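Local coordinates for protein leucine-rich Immune Molecule 1 (PDB 3OJA) that probably acts in mosquito innate immunity as a leucine-rich-repeat protein that pairs with a second protein chain through a helical, partly coiled-coil dimerization domain, at residues H105-N110 with Y126-K131; K225-E230 with A301-R306; G395-Q400 with K417-M422. All coordinates share one frame; numbering follows the deposited sequence.

Interaction 1: residues H105-N110 with Y126-K131; sequences HAANNN and YLANNK. With NAG (2-acetamido-2-deoxy-beta-D-glucopyranose), chain D.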
# COMPACT_ATOMS: atom_id res chain seq x y z
N HIS A 105 25.83 16.15 41.04
CA HIS A 105 26.70 15.68 39.97
C HIS A 105 26.35 14.27 39.64
O HIS A 105 26.68 13.38 40.43
CB HIS A 105 28.15 15.62 40.39
CG HIS A 105 28.75 16.95 40.65
ND1 HIS A 105 29.23 17.75 39.64
CD2 HIS A 105 28.96 17.62 41.81
CE1 HIS A 105 29.68 18.88 40.18
NE2 HIS A 105 29.54 18.82 41.49
N ALA A 106 25.76 14.04 38.48
CA ALA A 106 25.38 12.69 38.08
C ALA A 106 25.76 12.30 36.61
O ALA A 106 25.18 11.43 36.04
CB ALA A 106 23.87 12.50 38.32
N ALA A 107 26.74 12.92 36.01
CA ALA A 107 27.14 12.55 34.69
C ALA A 107 27.48 11.02 34.55
O ALA A 107 27.78 10.33 35.51
CB ALA A 107 28.30 13.42 34.29
N ASN A 108 27.45 10.52 33.32
CA ASN A 108 27.80 9.14 33.00
C ASN A 108 27.12 8.15 33.88
O ASN A 108 27.78 7.39 34.57
CB ASN A 108 29.27 8.92 33.10
CG ASN A 108 30.00 9.79 32.17
OD1 ASN A 108 29.42 10.26 31.19
ND2 ASN A 108 31.26 10.04 32.45
N ASN A 109 25.80 8.14 33.82
CA ASN A 109 25.04 7.08 34.41
C ASN A 109 24.10 6.44 33.39
O ASN A 109 24.34 6.54 32.18
CB ASN A 109 24.35 7.61 35.66
CG ASN A 109 25.26 7.53 36.88
OD1 ASN A 109 25.35 6.51 37.57
ND2 ASN A 109 25.94 8.61 37.13
N ASN A 110 23.08 5.73 33.88
CA ASN A 110 22.03 5.17 33.06
C ASN A 110 20.70 5.78 33.53
O ASN A 110 19.65 5.14 33.56
CB ASN A 110 22.04 3.66 33.23
CG ASN A 110 21.12 2.92 32.23
OD1 ASN A 110 20.89 3.39 31.06
ND2 ASN A 110 20.57 1.74 32.70
N TYR A 126 23.60 18.28 37.17
CA TYR A 126 24.47 17.88 36.07
C TYR A 126 24.20 16.46 35.61
O TYR A 126 24.53 15.50 36.31
CB TYR A 126 25.96 18.01 36.42
CG TYR A 126 26.34 19.35 36.93
CD1 TYR A 126 26.42 20.45 36.09
CD2 TYR A 126 26.58 19.54 38.26
CE1 TYR A 126 26.73 21.68 36.59
CE2 TYR A 126 26.91 20.75 38.75
CZ TYR A 126 26.98 21.83 37.93
OH TYR A 126 27.28 23.05 38.50
N LEU A 127 23.68 16.29 34.41
CA LEU A 127 23.17 15.00 34.02
C LEU A 127 23.71 14.59 32.66
O LEU A 127 23.17 13.70 32.07
CB LEU A 127 21.64 15.01 34.09
CG LEU A 127 21.05 14.74 35.48
CD1 LEU A 127 19.53 14.94 35.60
CD2 LEU A 127 21.40 13.32 35.87
N ALA A 128 24.79 15.19 32.20
CA ALA A 128 25.34 14.81 30.93
C ALA A 128 25.49 13.29 30.81
O ALA A 128 25.85 12.63 31.77
CB ALA A 128 26.67 15.51 30.66
N ASN A 129 25.18 12.75 29.62
CA ASN A 129 25.30 11.31 29.27
C ASN A 129 24.43 10.41 30.13
O ASN A 129 24.90 9.52 30.80
CB ASN A 129 26.76 10.87 29.26
CG ASN A 129 26.95 9.51 28.68
OD1 ASN A 129 26.19 9.11 27.78
ND2 ASN A 129 27.94 8.75 29.19
N ASN A 130 23.13 10.65 30.11
CA ASN A 130 22.19 9.71 30.68
C ASN A 130 21.06 9.32 29.69
O ASN A 130 21.27 9.33 28.46
CB ASN A 130 21.64 10.26 31.97
CG ASN A 130 22.65 10.23 33.07
OD1 ASN A 130 22.85 9.22 33.72
ND2 ASN A 130 23.27 11.36 33.31
N LYS A 131 19.89 8.96 30.20
CA LYS A 131 18.84 8.43 29.33
C LYS A 131 17.57 9.13 29.63
O LYS A 131 16.50 8.51 29.58
CB LYS A 131 18.61 6.95 29.58
CG LYS A 131 19.77 6.10 29.30
CD LYS A 131 19.93 5.82 27.81
CE LYS A 131 21.21 5.00 27.53
NZ LYS A 131 21.33 4.44 26.15
C1 NAG D . 20.02 0.74 31.81
C2 NAG D . 20.63 -0.67 31.88
C3 NAG D . 19.80 -1.80 31.21
C4 NAG D . 18.31 -1.63 31.54
C5 NAG D . 17.88 -0.24 31.10
C6 NAG D . 16.38 -0.07 31.34
C7 NAG D . 23.04 -0.94 32.24
C8 NAG D . 24.36 -1.33 31.61
N2 NAG D . 22.02 -0.58 31.42
O3 NAG D . 20.25 -3.15 31.50
O4 NAG D . 17.50 -2.68 31.00
O5 NAG D . 18.59 0.76 31.84
O6 NAG D . 16.15 0.63 32.55
O7 NAG D . 22.94 -0.95 33.49

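Interaction 2: residues K225-E230 with A301-R306; sequences KLVLIE and APFADR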
# COMPACT_ATOMS: atom_id res chain seq x y z
N LYS A 225 18.50 20.91 11.97
CA LYS A 225 17.98 20.79 10.60
C LYS A 225 17.02 21.98 10.35
O LYS A 225 15.89 21.85 9.91
CB LYS A 225 17.22 19.45 10.37
CG LYS A 225 17.77 18.14 10.98
CD LYS A 225 18.74 17.47 10.05
CE LYS A 225 19.52 16.41 10.75
NZ LYS A 225 20.84 16.12 10.12
N LEU A 226 17.48 23.18 10.66
CA LEU A 226 16.63 24.35 10.58
C LEU A 226 16.47 24.86 9.12
O LEU A 226 17.42 24.83 8.31
CB LEU A 226 17.22 25.46 11.44
CG LEU A 226 17.06 25.35 12.94
CD1 LEU A 226 18.01 26.36 13.53
CD2 LEU A 226 15.59 25.61 13.38
N VAL A 227 15.26 25.34 8.85
CA VAL A 227 14.84 25.89 7.58
C VAL A 227 14.18 27.30 7.72
O VAL A 227 14.40 28.18 6.90
CB VAL A 227 13.81 24.92 6.92
CG1 VAL A 227 13.00 25.64 5.82
CG2 VAL A 227 14.54 23.69 6.37
N LEU A 228 13.37 27.49 8.76
CA LEU A 228 12.65 28.74 9.00
C LEU A 228 12.98 29.35 10.38
O LEU A 228 13.16 28.62 11.32
CB LEU A 228 11.14 28.48 8.95
CG LEU A 228 10.59 28.08 7.57
CD1 LEU A 228 9.02 28.35 7.49
CD2 LEU A 228 11.43 28.79 6.46
N ILE A 229 13.04 30.67 10.51
CA ILE A 229 13.14 31.31 11.83
C ILE A 229 11.88 32.18 12.05
O ILE A 229 11.52 32.97 11.20
CB ILE A 229 14.42 32.18 11.90
CG1 ILE A 229 15.64 31.32 11.61
CG2 ILE A 229 14.57 32.91 13.23
CD1 ILE A 229 16.87 32.14 11.65
N GLU A 230 11.18 32.04 13.16
CA GLU A 230 10.08 32.96 13.44
C GLU A 230 10.53 34.45 13.47
O GLU A 230 11.38 34.84 14.31
CB GLU A 230 9.42 32.60 14.76
CG GLU A 230 8.55 33.71 15.35
CD GLU A 230 7.19 33.88 14.65
OE1 GLU A 230 6.89 33.14 13.67
OE2 GLU A 230 6.41 34.76 15.09
N ALA A 301 9.48 24.53 -1.08
CA ALA A 301 8.66 24.08 0.06
C ALA A 301 9.41 22.98 0.85
O ALA A 301 9.12 21.76 0.72
CB ALA A 301 7.30 23.61 -0.43
N PRO A 302 10.40 23.40 1.67
CA PRO A 302 11.36 22.49 2.29
C PRO A 302 10.66 21.54 3.18
O PRO A 302 11.11 20.40 3.09
CB PRO A 302 12.22 23.41 3.16
CG PRO A 302 11.83 24.79 2.80
CD PRO A 302 10.43 24.72 2.31
N PHE A 303 9.63 21.92 3.98
CA PHE A 303 8.95 20.95 4.85
C PHE A 303 8.21 19.87 4.11
O PHE A 303 8.33 18.72 4.42
CB PHE A 303 8.03 21.59 5.88
CG PHE A 303 8.77 22.50 6.84
CD1 PHE A 303 10.04 22.16 7.29
CD2 PHE A 303 8.24 23.72 7.22
CE1 PHE A 303 10.73 23.01 8.10
CE2 PHE A 303 8.94 24.53 8.04
CZ PHE A 303 10.17 24.17 8.49
N ALA A 304 7.45 20.25 3.12
CA ALA A 304 6.78 19.25 2.33
C ALA A 304 7.81 18.28 1.72
O ALA A 304 7.60 17.07 1.73
CB ALA A 304 5.93 19.89 1.34
N ASP A 305 8.94 18.76 1.20
CA ASP A 305 9.79 17.80 0.50
C ASP A 305 10.40 16.81 1.49
O ASP A 305 10.62 15.66 1.14
CB ASP A 305 10.87 18.44 -0.36
CG ASP A 305 10.34 19.12 -1.63
OD1 ASP A 305 9.46 18.60 -2.38
OD2 ASP A 305 10.89 20.22 -1.89
N ARG A 306 10.62 17.25 2.74
CA ARG A 306 11.15 16.33 3.75
C ARG A 306 10.15 15.25 4.11
O ARG A 306 10.54 14.09 4.34
CB ARG A 306 11.54 17.05 5.04
CG ARG A 306 12.96 17.43 5.12
CD ARG A 306 13.12 18.63 6.01
NE ARG A 306 14.40 19.31 5.82
CZ ARG A 306 15.03 19.97 6.78
NH1 ARG A 306 14.47 20.01 7.99
NH2 ARG A 306 16.17 20.59 6.52

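Interaction 3: residues G395-Q400 with K417-M422; sequences GQIELQ and KRYEEM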
# COMPACT_ATOMS: atom_id res chain seq x y z
N GLY A 395 -0.87 -25.52 7.81
CA GLY A 395 -1.89 -26.48 8.18
C GLY A 395 -3.18 -26.00 7.60
O GLY A 395 -4.19 -26.68 7.65
N GLN A 396 -3.12 -24.81 6.99
CA GLN A 396 -4.32 -24.19 6.45
C GLN A 396 -4.39 -24.12 4.91
O GLN A 396 -5.31 -23.54 4.38
CB GLN A 396 -4.47 -22.81 7.06
CG GLN A 396 -4.96 -22.81 8.50
CD GLN A 396 -4.89 -21.40 9.10
OE1 GLN A 396 -3.91 -20.70 8.90
NE2 GLN A 396 -5.94 -20.97 9.79
N ILE A 397 -3.42 -24.69 4.21
CA ILE A 397 -3.32 -24.59 2.76
C ILE A 397 -2.67 -25.90 2.33
O ILE A 397 -2.53 -26.77 3.15
CB ILE A 397 -2.36 -23.49 2.28
CG1 ILE A 397 -1.06 -23.58 3.05
CG2 ILE A 397 -2.93 -22.11 2.50
CD1 ILE A 397 -0.14 -22.49 2.72
N GLU A 398 -2.24 -26.03 1.07
CA GLU A 398 -1.59 -27.25 0.62
C GLU A 398 -0.35 -26.91 -0.11
O GLU A 398 -0.42 -26.46 -1.24
CB GLU A 398 -2.47 -28.06 -0.36
CG GLU A 398 -1.88 -29.45 -0.66
CD GLU A 398 -2.37 -30.08 -1.96
OE1 GLU A 398 -3.29 -29.57 -2.64
OE2 GLU A 398 -1.82 -31.13 -2.32
N LEU A 399 0.80 -27.18 0.48
CA LEU A 399 2.06 -26.86 -0.16
C LEU A 399 2.53 -28.00 -1.05
O LEU A 399 2.28 -29.15 -0.74
CB LEU A 399 3.11 -26.53 0.90
CG LEU A 399 2.78 -25.29 1.80
CD1 LEU A 399 3.80 -25.06 2.85
CD2 LEU A 399 2.65 -24.06 0.99
N GLN A 400 3.22 -27.71 -2.14
CA GLN A 400 4.04 -28.73 -2.81
C GLN A 400 4.94 -29.56 -1.89
O GLN A 400 5.30 -29.13 -0.80
CB GLN A 400 4.99 -28.05 -3.76
CG GLN A 400 4.40 -27.73 -5.11
CD GLN A 400 5.50 -27.37 -6.11
OE1 GLN A 400 6.61 -26.91 -5.73
NE2 GLN A 400 5.22 -27.61 -7.41
N LYS A 417 3.53 -17.92 -2.04
CA LYS A 417 3.40 -18.46 -3.38
C LYS A 417 2.08 -19.26 -3.55
O LYS A 417 1.36 -19.08 -4.56
CB LYS A 417 4.59 -19.33 -3.73
CG LYS A 417 4.81 -19.47 -5.18
CD LYS A 417 5.55 -20.73 -5.47
CE LYS A 417 6.25 -20.74 -6.87
NZ LYS A 417 7.48 -19.81 -6.95
N ARG A 418 1.73 -20.10 -2.58
CA ARG A 418 0.55 -20.95 -2.71
C ARG A 418 -0.74 -20.12 -2.66
O ARG A 418 -1.64 -20.31 -3.45
CB ARG A 418 0.56 -22.01 -1.64
CG ARG A 418 -0.61 -22.94 -1.62
CD ARG A 418 -0.75 -23.68 -2.91
NE ARG A 418 -1.99 -24.47 -2.89
CZ ARG A 418 -2.67 -24.80 -3.99
NH1 ARG A 418 -2.24 -24.40 -5.18
NH2 ARG A 418 -3.79 -25.48 -3.91
N TYR A 419 -0.81 -19.15 -1.76
CA TYR A 419 -1.95 -18.31 -1.72
C TYR A 419 -2.09 -17.59 -3.06
O TYR A 419 -3.19 -17.40 -3.52
CB TYR A 419 -1.83 -17.30 -0.57
CG TYR A 419 -2.35 -17.83 0.73
CD1 TYR A 419 -3.69 -17.90 0.98
CD2 TYR A 419 -1.50 -18.26 1.72
CE1 TYR A 419 -4.17 -18.35 2.18
CE2 TYR A 419 -1.98 -18.71 2.92
CZ TYR A 419 -3.32 -18.76 3.15
OH TYR A 419 -3.80 -19.24 4.34
N GLU A 420 -0.99 -17.18 -3.68
CA GLU A 420 -1.05 -16.50 -4.96
C GLU A 420 -1.59 -17.44 -6.03
O GLU A 420 -2.47 -17.04 -6.77
CB GLU A 420 0.31 -15.98 -5.40
CG GLU A 420 0.79 -14.78 -4.63
CD GLU A 420 -0.12 -13.60 -4.77
OE1 GLU A 420 -0.56 -13.37 -5.93
OE2 GLU A 420 -0.36 -12.89 -3.74
N GLU A 421 -1.10 -18.67 -6.11
CA GLU A 421 -1.73 -19.67 -6.99
C GLU A 421 -3.27 -19.82 -6.76
O GLU A 421 -4.04 -20.07 -7.68
CB GLU A 421 -1.10 -21.05 -6.76
CG GLU A 421 0.17 -21.33 -7.49
CD GLU A 421 0.82 -22.66 -7.04
OE1 GLU A 421 0.54 -23.15 -5.92
OE2 GLU A 421 1.63 -23.21 -7.79
N MET A 422 -3.70 -19.72 -5.52
CA MET A 422 -5.02 -20.10 -5.18
C MET A 422 -5.92 -19.00 -5.63
O MET A 422 -6.97 -19.28 -6.23
CB MET A 422 -5.14 -20.31 -3.67
CG MET A 422 -4.65 -21.67 -3.25
SD MET A 422 -4.38 -21.87 -1.51
CE MET A 422 -5.68 -20.92 -0.73
O HOH W 1 -1.73 -20.35 6.24
O HOH W 2 -3.90 -25.01 -0.98

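Interaction 1: residues H105-N110 with Y126-K131
Main-chain bonds set the spacing of 105-110 and 126-131: Ala-106 N donates to Tyr-126 O at 2.9 Å, and Asn-108 N to Ala-128 O at 3.1 Å. His-105 and Tyr-126 form a parallel bridge, beyond which both segments turn out of their strands.

Among the side-chain amides, Asn-130 spans the gap. With CG beside the backbone N (chi1 -73°), the amide curls back over its own turn: Asn-130 ND2 donates to Leu-127 O at 2.7 Å, with that oxygen in the amide plane, and reaches weakly across to Ala-106 O at 3.3 Å. Asn-109 does the same one coil earlier, giving ND2 to Ala-106 O (3.1 Å) and to Leu-87 O, so Ala-106 O takes N-H groups from two asparagines. The amide oxygens turn to the main chain of the preceding coil, Asn-109 OD1 accepting from Val-92 N and Asn-130 OD1 from Ile-111 N.

The rings of His-105 and Tyr-126 point the same way, planes 19° apart but slid so far that they barely overlap. Apolar contact is small: Leu-127 CD2 touches Ala-106 CB at 3.6 Å. At the far end, Asn-110 ND2 carries an N-linked NAG, and Lys-131 CG passes 3.4 Å from Asn-110 OD1.

Two successive coils of a leucine-rich-repeat solenoid are joined here, with Asn-109 and Asn-130 at the conserved asparagine position of the repeat.

Interaction 2: residues K225-E230 with A301-R306
Val-227 is the knob of this contact, projecting from the turn before strand 228-229 into a hollow on the first turn of helix 302-315. Three side chains, Pro-302, Phe-303 and Arg-306, wall that hollow, and each meets a different part of the valine. Val-227 CG1, anti to the backbone N (chi1 162°), lies against the proline ring, 3.3 Å from Pro-302 CG. The branch carbon itself rests on the phenylalanine, with Val-227 CB 3.8 Å from Phe-303 CE1. Val-227 CG2 lies over one face of the guanidinium group, offset toward its rim and 3.5 Å from Arg-306 NH2.

Phe-303 extends the contact beyond the valine to Leu-228, and Leu-228 CD1 comes within 3.9 Å of Phe-303 CE2, so the far end of the ring spans two consecutive residues. Ala-204 also touches this ring, and side chains of the other protein chain pack on Phe-303 and Leu-228, placing the contact next to the subunit interface.

Arg-306 runs extended from CG to NE along the valine, the two side chains sliding past each other in opposite directions. Arg-306 NH1 then donates to Lys-225 O at 3.0 Å, nearly straight at 166°, with the oxygen close to the guanidinium plane. The lysine side chain leads elsewhere: CB stays near the arginine, while NZ forms a salt bridge with Glu-333.

The helix start is thus joined to a late solenoid coil mostly by apolar packing. The one hydrogen bond across the segments pairs a cationic N-H with a main-chain oxygen, so it depends on the backbone's position and not on the lysine side chain.

Interaction 3: residues G395-Q400 with K417-M422
The ring of Tyr-419 takes Ile-397 CG2 over one face: the methyl stands 3.9 Å from the ring centroid and 30° off the normal, a CH-pi contact between side chains crossing at about a right angle. At the ring's edge, in its plane, a water lies 3.0 Å from Tyr-419 OH and gives a weak bond to Gln-396 OE1. The Arg-418 guanidinium has Met-422 CG centred over one face. At its edge Glu-421 closes a salt bridge within the helix, Arg-418 NH1 to Glu-421 OE1 at 3.1 Å, the oxygen near the guanidinium plane although the arginine meets the carboxylate from above.

Segment 395-400 belongs to the connector between helices 354-393 and 408-486 of the dimerization domain, lying here against an early turn of the long helix it leads into; Ile-397 and Leu-399 also touch Ile-415 one turn before.

The chain of Arg-418 bends at chi2 (59°), which carries NE toward the main chain of Glu-398. There a second water accepts from Arg-418 NE at 2.8 Å and, weakly, from Glu-398 N, so this water, like the one at the tyrosine, bridges the two segments. Glu-398 OE1 stays 4.3 Å from Arg-418 NH2, well out of the guanidinium plane, where only the charges can attract. Leu-399 CD2 packs 3.9 Å from Arg-418 CB. Gln-396 OE1 also accepts from a basic side chain of the other protein chain.

In the fold
From the N terminus the chain first coils through the solenoid, where interaction 1 closes a short loop of 15 residues and joins two adjacent coils. Interaction 2 opens farther along the solenoid and spans 70 residues, including helices 251-258 and 262-275, before the first dimerization-domain helix returns to dock on a late coil. Interaction 3 comes last, closing a 16-residue loop made of the rest of the connector and the start of helix 408-486. The three follow one another in series; none encloses or crosses another. Centres of interactions 1 and 2 are about 32 Å apart, whereas the centre of interaction 3 is about 49 Å from that of interaction 2, out on the helical arm.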